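Local coordinates for hypothetical protein TTHA0179 (Thermus thermophilus, PDB 2DPW) that is of unknown function but is probably a nucleotidyltransferase with a MobA-like fold, at residues 39-44 / 95-100; 102-107 / 215-220. One frame throughout, in Å; residues are numbered along the deposited sequence.

In the fold
Both contacts use helix 99-108. The centres of the two contacts lie about 10 Å apart, on the same side of the chain's centre. Contact 1 sets the N-terminal end of that helix and the loop leading into it against helix 35-44; contact 2 packs its later turns against the loop after strand 210-214. Two probable hydrogen bonds tie them together: Thr98 OG1 to Glu219 OE2 at 3.1 Å and Glu100 OE2 to Tyr217 OH, also 3.1 Å. Within the shared helix, Arg103 also forms a salt bridge with Glu99. The function is not established, and neither contact can be tied to an active site; both are packing within the alpha/beta fold.

Contact 1 of 2, residues 39-44 / 95-100; sequences LEALYA and PHLTEE
Ala41 and Leu97 form the apolar part of this contact. The Ala41 methyl points at the loop, and Ala41 CB lies 3.9 Å from Leu97 CD2. Leu97 reaches the helix through both torsions: chi1 of -174° sends CG toward it, and chi2 of 73° turns CD2 to its surface. Leu97 CD2 also lies 4.3 Å from Leu42 CD2, the end of a side chain whose CB points away from the loop. The small side chain at 41 also lets backbone come close: Ala41 CB is 3.4 Å from Leu97 O, and the CA atoms of Ala41 and Glu99 are 4.8 Å apart.

Helix 35-44 connects the parallel strands 4-8 and 48-52, a beta-alpha-beta connection of the nucleotide-binding type of alpha/beta domain expected of a MobA-like protein. Leu42 rests on Ala5 and Val7 of the first strand and Pro49 of the second, while Leu97 also touches Val38 one turn earlier in the helix.

The polar part lies at the last turn of the helix. Glu99 runs out alongside Ala44, with Glu99 CB 3.7 Å from Ala44 CB, and its extended chain (chi2 -177°) carries the carboxylate to the helix C-terminus. There Glu99 OE1 lies 3.6 Å from Ala44 CB, whereas Glu99 OE2 and Ala44 O are both acceptors and form no hydrogen bond. Glu99 OE2 has Arg103 NH1 as its salt-bridge partner. Thr98 takes the N-cap position of helix 99-108: its OG1 is hydrogen-bonded to Ala101 N, besides its probable bond to Glu219.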
loop_
_atom_site.group_PDB
_atom_site.type_symbol
_atom_site.label_atom_id
_atom_site.label_comp_id
_atom_site.label_asym_id
_atom_site.label_seq_id
_atom_site.Cartn_x
_atom_site.Cartn_y
_atom_site.Cartn_z
ATOM N N LEU A 39 -13.150 0.112 1.546
ATOM C CA LEU A 39 -13.944 -1.077 1.239
ATOM C C LEU A 39 -14.923 -0.740 0.125
ATOM O O LEU A 39 -15.049 -1.487 -0.841
ATOM C CB LEU A 39 -14.722 -1.540 2.470
ATOM C CG LEU A 39 -13.909 -2.044 3.661
ATOM C CD1 LEU A 39 -14.851 -2.308 4.826
ATOM C CD2 LEU A 39 -13.136 -3.308 3.286
ATOM N N GLU A 40 -15.617 0.385 0.265
ATOM C CA GLU A 40 -16.560 0.801 -0.760
ATOM C C GLU A 40 -15.855 0.836 -2.121
ATOM O O GLU A 40 -16.370 0.338 -3.123
ATOM C CB GLU A 40 -17.118 2.197 -0.447
ATOM C CG GLU A 40 -18.025 2.289 0.772
ATOM C CD GLU A 40 -19.285 1.414 0.680
ATOM O OE1 GLU A 40 -19.506 0.740 -0.349
ATOM O OE2 GLU A 40 -20.061 1.403 1.655
ATOM N N ALA A 41 -14.668 1.429 -2.143
ATOM C CA ALA A 41 -13.892 1.556 -3.368
ATOM C C ALA A 41 -13.490 0.213 -3.976
ATOM O O ALA A 41 -13.521 0.041 -5.192
ATOM C CB ALA A 41 -12.650 2.395 -3.099
ATOM N N LEU A 42 -13.104 -0.732 -3.129
ATOM C CA LEU A 42 -12.687 -2.040 -3.605
ATOM C C LEU A 42 -13.831 -2.801 -4.264
ATOM O O LEU A 42 -13.696 -3.261 -5.403
ATOM C CB LEU A 42 -12.091 -2.846 -2.448
ATOM C CG LEU A 42 -10.830 -2.190 -1.868
ATOM C CD1 LEU A 42 -10.302 -2.976 -0.680
ATOM C CD2 LEU A 42 -9.775 -2.103 -2.959
ATOM N N TYR A 43 -14.953 -2.936 -3.552
ATOM C CA TYR A 43 -16.123 -3.630 -4.093
ATOM C C TYR A 43 -16.496 -2.919 -5.389
ATOM O O TYR A 43 -16.707 -3.545 -6.435
ATOM C CB TYR A 43 -17.296 -3.566 -3.106
ATOM C CG TYR A 43 -17.234 -4.574 -1.968
ATOM C CD1 TYR A 43 -17.341 -5.945 -2.217
ATOM C CD2 TYR A 43 -17.087 -4.155 -0.642
ATOM C CE1 TYR A 43 -17.304 -6.871 -1.182
ATOM C CE2 TYR A 43 -17.048 -5.076 0.405
ATOM C CZ TYR A 43 -17.156 -6.435 0.127
ATOM O OH TYR A 43 -17.099 -7.356 1.152
ATOM N N ALA A 44 -16.547 -1.595 -5.311
ATOM C CA ALA A 44 -16.878 -0.772 -6.456
ATOM C C ALA A 44 -16.118 -1.207 -7.711
ATOM O O ALA A 44 -16.693 -1.274 -8.794
ATOM C CB ALA A 44 -16.589 0.688 -6.139
ATOM N N PRO A 95 -8.810 6.968 2.787
ATOM C CA PRO A 95 -10.240 7.216 2.596
ATOM C C PRO A 95 -10.630 7.901 1.283
ATOM O O PRO A 95 -11.806 7.906 0.916
ATOM C CB PRO A 95 -10.596 8.059 3.816
ATOM C CG PRO A 95 -9.368 8.873 3.996
ATOM C CD PRO A 95 -8.288 7.828 3.865
ATOM N N HIS A 96 -9.655 8.479 0.586
ATOM C CA HIS A 96 -9.929 9.145 -0.679
ATOM C C HIS A 96 -9.883 8.163 -1.839
ATOM O O HIS A 96 -10.160 8.535 -2.981
ATOM C CB HIS A 96 -8.912 10.257 -0.943
ATOM C CG HIS A 96 -8.925 11.345 0.080
ATOM N ND1 HIS A 96 -7.988 11.433 1.087
ATOM C CD2 HIS A 96 -9.772 12.386 0.264
ATOM C CE1 HIS A 96 -8.255 12.478 1.845
ATOM N NE2 HIS A 96 -9.335 13.074 1.367
ATOM N N LEU A 97 -9.523 6.916 -1.548
ATOM C CA LEU A 97 -9.432 5.894 -2.580
ATOM C C LEU A 97 -10.732 5.779 -3.380
ATOM O O LEU A 97 -11.820 5.692 -2.810
ATOM C CB LEU A 97 -9.079 4.534 -1.967
ATOM C CG LEU A 97 -8.810 3.406 -2.984
ATOM C CD1 LEU A 97 -7.465 3.616 -3.659
ATOM C CD2 LEU A 97 -8.838 2.060 -2.279
ATOM N N THR A 98 -10.599 5.770 -4.705
ATOM C CA THR A 98 -11.735 5.677 -5.618
ATOM C C THR A 98 -11.660 4.442 -6.502
ATOM O O THR A 98 -10.587 3.883 -6.715
ATOM C CB THR A 98 -11.792 6.888 -6.552
ATOM O OG1 THR A 98 -10.642 6.886 -7.399
ATOM C CG2 THR A 98 -11.800 8.150 -5.771
ATOM N N GLU A 99 -12.815 4.041 -7.024
ATOM C CA GLU A 99 -12.929 2.895 -7.906
ATOM C C GLU A 99 -12.087 3.125 -9.157
ATOM O O GLU A 99 -11.423 2.210 -9.653
ATOM C CB GLU A 99 -14.397 2.684 -8.294
ATOM C CG GLU A 99 -14.626 1.827 -9.543
ATOM C CD GLU A 99 -16.097 1.709 -9.908
ATOM O OE1 GLU A 99 -16.922 2.401 -9.280
ATOM O OE2 GLU A 99 -16.435 0.930 -10.827
ATOM N N GLU A 100 -12.111 4.353 -9.662
ATOM C CA GLU A 100 -11.351 4.676 -10.859
ATOM C C GLU A 100 -9.872 4.402 -10.618
ATOM O O GLU A 100 -9.192 3.793 -11.451
ATOM C CB GLU A 100 -11.561 6.138 -11.235
ATOM C CG GLU A 100 -11.204 6.451 -12.671
ATOM C CD GLU A 100 -11.602 7.858 -13.067
ATOM O OE1 GLU A 100 -12.596 8.359 -12.500
ATOM O OE2 GLU A 100 -10.940 8.456 -13.946
#

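Contact 2 of 2, residues 102-107 / 215-220; sequences VRFVLD and TPYPEV
Three consecutive loop residues, Thr215, Pro216 and Tyr217, meet the ring of Phe104 from one side and along its edge, each in a different way. Pro216 brings CD over one ring face, its side chain crossing that of Phe104 at about a right angle; the modelled carbon separation is too short to be trusted, so the evidence is the direction of approach. Thr215 places OG1 at the ring edge, in the ring plane, while its CG2 approaches obliquely. That hydroxyl is hydrogen-bonded to Leu213 O. Tyr217 forms neither a stack nor an edge-to-face pair: the ring centroids of Phe104 and Tyr217 are 5.5 Å apart, with planes at 43°. Tyr217 CE1 touches Phe104 CB at 3.6 Å. A chi1 of 172° swings the Phe104 ring away from its own backbone N, so that it extends from the helix to lie against residues 215-217. An alanine here would strip away the ring and is likely to leave a gap beside Pro216 and Thr215, with the Tyr217 ring less restrained on that side.

A looser apolar contact follows on the helix, Val105 CG2 to Thr215 CG2 at 4.3 Å. Behind the contact lies the mixed sheet: Val105 packs on Leu148 and Leu150 of strand 148-152, and Thr215 on Pro117 of strand 114-120, so the loop after strand 210-214 lies against both helix 99-108 and the sheet.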
loop_
_atom_site.group_PDB
_atom_site.type_symbol
_atom_site.label_atom_id
_atom_site.label_comp_id
_atom_site.label_asym_id
_atom_site.label_seq_id
_atom_site.Cartn_x
_atom_site.Cartn_y
_atom_site.Cartn_z
ATOM N N VAL A 102 -8.606 2.400 -8.403
ATOM C CA VAL A 102 -8.402 0.973 -8.282
ATOM C C VAL A 102 -8.343 0.257 -9.636
ATOM O O VAL A 102 -7.436 -0.553 -9.885
ATOM C CB VAL A 102 -9.502 0.342 -7.419
ATOM C CG1 VAL A 102 -9.400 -1.176 -7.477
ATOM C CG2 VAL A 102 -9.364 0.823 -5.985
ATOM N N ARG A 103 -9.293 0.559 -10.513
ATOM C CA ARG A 103 -9.319 -0.092 -11.806
ATOM C C ARG A 103 -8.112 0.249 -12.651
ATOM O O ARG A 103 -7.642 -0.580 -13.421
ATOM C CB ARG A 103 -10.616 0.242 -12.540
ATOM C CG ARG A 103 -11.807 -0.452 -11.906
ATOM C CD ARG A 103 -13.091 -0.356 -12.700
ATOM N NE ARG A 103 -13.997 -1.416 -12.265
ATOM C CZ ARG A 103 -15.277 -1.508 -12.602
ATOM N NH1 ARG A 103 -15.830 -0.592 -13.391
ATOM N NH2 ARG A 103 -16.003 -2.522 -12.149
ATOM N N PHE A 104 -7.593 1.461 -12.504
ATOM C CA PHE A 104 -6.418 1.853 -13.277
ATOM C C PHE A 104 -5.310 0.851 -12.992
ATOM O O PHE A 104 -4.729 0.247 -13.897
ATOM C CB PHE A 104 -5.944 3.245 -12.869
ATOM C CG PHE A 104 -4.630 3.634 -13.481
ATOM C CD1 PHE A 104 -4.524 3.887 -14.843
ATOM C CD2 PHE A 104 -3.487 3.717 -12.700
ATOM C CE1 PHE A 104 -3.296 4.218 -15.412
ATOM C CE2 PHE A 104 -2.260 4.046 -13.265
ATOM C CZ PHE A 104 -2.166 4.295 -14.624
ATOM N N VAL A 105 -5.029 0.696 -11.705
ATOM C CA VAL A 105 -4.009 -0.216 -11.229
ATOM C C VAL A 105 -4.239 -1.564 -11.885
ATOM O O VAL A 105 -3.376 -2.078 -12.598
ATOM C CB VAL A 105 -4.096 -0.376 -9.689
ATOM C CG1 VAL A 105 -3.067 -1.389 -9.200
ATOM C CG2 VAL A 105 -3.882 0.975 -9.023
ATOM N N LEU A 106 -5.424 -2.114 -11.649
ATOM C CA LEU A 106 -5.798 -3.413 -12.187
ATOM C C LEU A 106 -5.587 -3.518 -13.682
ATOM O O LEU A 106 -5.001 -4.485 -14.168
ATOM C CB LEU A 106 -7.258 -3.680 -11.883
ATOM C CG LEU A 106 -7.594 -3.466 -10.414
ATOM C CD1 LEU A 106 -9.097 -3.323 -10.243
ATOM C CD2 LEU A 106 -7.043 -4.618 -9.604
ATOM N N ASP A 107 -6.054 -2.503 -14.399
ATOM C CA ASP A 107 -5.982 -2.483 -15.847
ATOM C C ASP A 107 -4.651 -2.098 -16.450
ATOM O O ASP A 107 -4.333 -2.522 -17.557
ATOM C CB ASP A 107 -7.089 -1.584 -16.393
ATOM C CG ASP A 107 -8.479 -2.052 -15.955
ATOM O OD1 ASP A 107 -8.661 -3.284 -15.823
ATOM O OD2 ASP A 107 -9.385 -1.207 -15.751
ATOM N N THR A 215 0.880 5.776 -11.215
ATOM C CA THR A 215 -0.563 5.886 -11.081
ATOM C C THR A 215 -0.964 7.330 -10.837
ATOM O O THR A 215 -0.735 7.863 -9.758
ATOM C CB THR A 215 -1.028 5.006 -9.932
ATOM O OG1 THR A 215 -0.560 3.670 -10.158
ATOM C CG2 THR A 215 -2.537 5.000 -9.829
ATOM N N PRO A 216 -1.602 7.964 -11.836
ATOM C CA PRO A 216 -2.082 9.350 -11.868
ATOM C C PRO A 216 -3.036 9.725 -10.754
ATOM O O PRO A 216 -3.262 10.900 -10.497
ATOM C CB PRO A 216 -2.763 9.453 -13.227
ATOM C CG PRO A 216 -2.229 8.296 -14.000
ATOM C CD PRO A 216 -2.160 7.227 -12.975
ATOM N N TYR A 217 -3.604 8.727 -10.094
ATOM C CA TYR A 217 -4.539 8.985 -9.013
ATOM C C TYR A 217 -3.836 9.014 -7.664
ATOM O O TYR A 217 -3.481 7.979 -7.112
ATOM C CB TYR A 217 -5.617 7.919 -9.008
ATOM C CG TYR A 217 -6.252 7.720 -10.359
ATOM C CD1 TYR A 217 -5.565 7.070 -11.388
ATOM C CD2 TYR A 217 -7.550 8.166 -10.605
ATOM C CE1 TYR A 217 -6.161 6.865 -12.628
ATOM C CE2 TYR A 217 -8.157 7.966 -11.837
ATOM C CZ TYR A 217 -7.466 7.315 -12.843
ATOM O OH TYR A 217 -8.109 7.094 -14.039
ATOM N N PRO A 218 -3.623 10.215 -7.116
ATOM C CA PRO A 218 -2.958 10.398 -5.826
ATOM C C PRO A 218 -3.721 9.877 -4.600
ATOM O O PRO A 218 -3.163 9.795 -3.502
ATOM C CB PRO A 218 -2.723 11.906 -5.781
ATOM C CG PRO A 218 -3.858 12.443 -6.580
ATOM C CD PRO A 218 -3.895 11.514 -7.752
ATOM N N GLU A 219 -4.995 9.535 -4.776
ATOM C CA GLU A 219 -5.792 9.006 -3.665
ATOM C C GLU A 219 -5.257 7.625 -3.310
ATOM O O GLU A 219 -5.634 7.032 -2.297
ATOM C CB GLU A 219 -7.277 8.907 -4.040
ATOM C CG GLU A 219 -7.565 8.190 -5.339
ATOM C CD GLU A 219 -7.550 9.122 -6.540
ATOM O OE1 GLU A 219 -6.554 9.854 -6.732
ATOM O OE2 GLU A 219 -8.541 9.118 -7.299
ATOM N N VAL A 220 -4.363 7.136 -4.164
ATOM C CA VAL A 220 -3.733 5.848 -3.987
ATOM C C VAL A 220 -2.677 5.902 -2.884
ATOM O O VAL A 220 -2.257 4.868 -2.365
ATOM C CB VAL A 220 -3.062 5.407 -5.298
ATOM C CG1 VAL A 220 -1.600 5.810 -5.319
ATOM C CG2 VAL A 220 -3.190 3.944 -5.460
#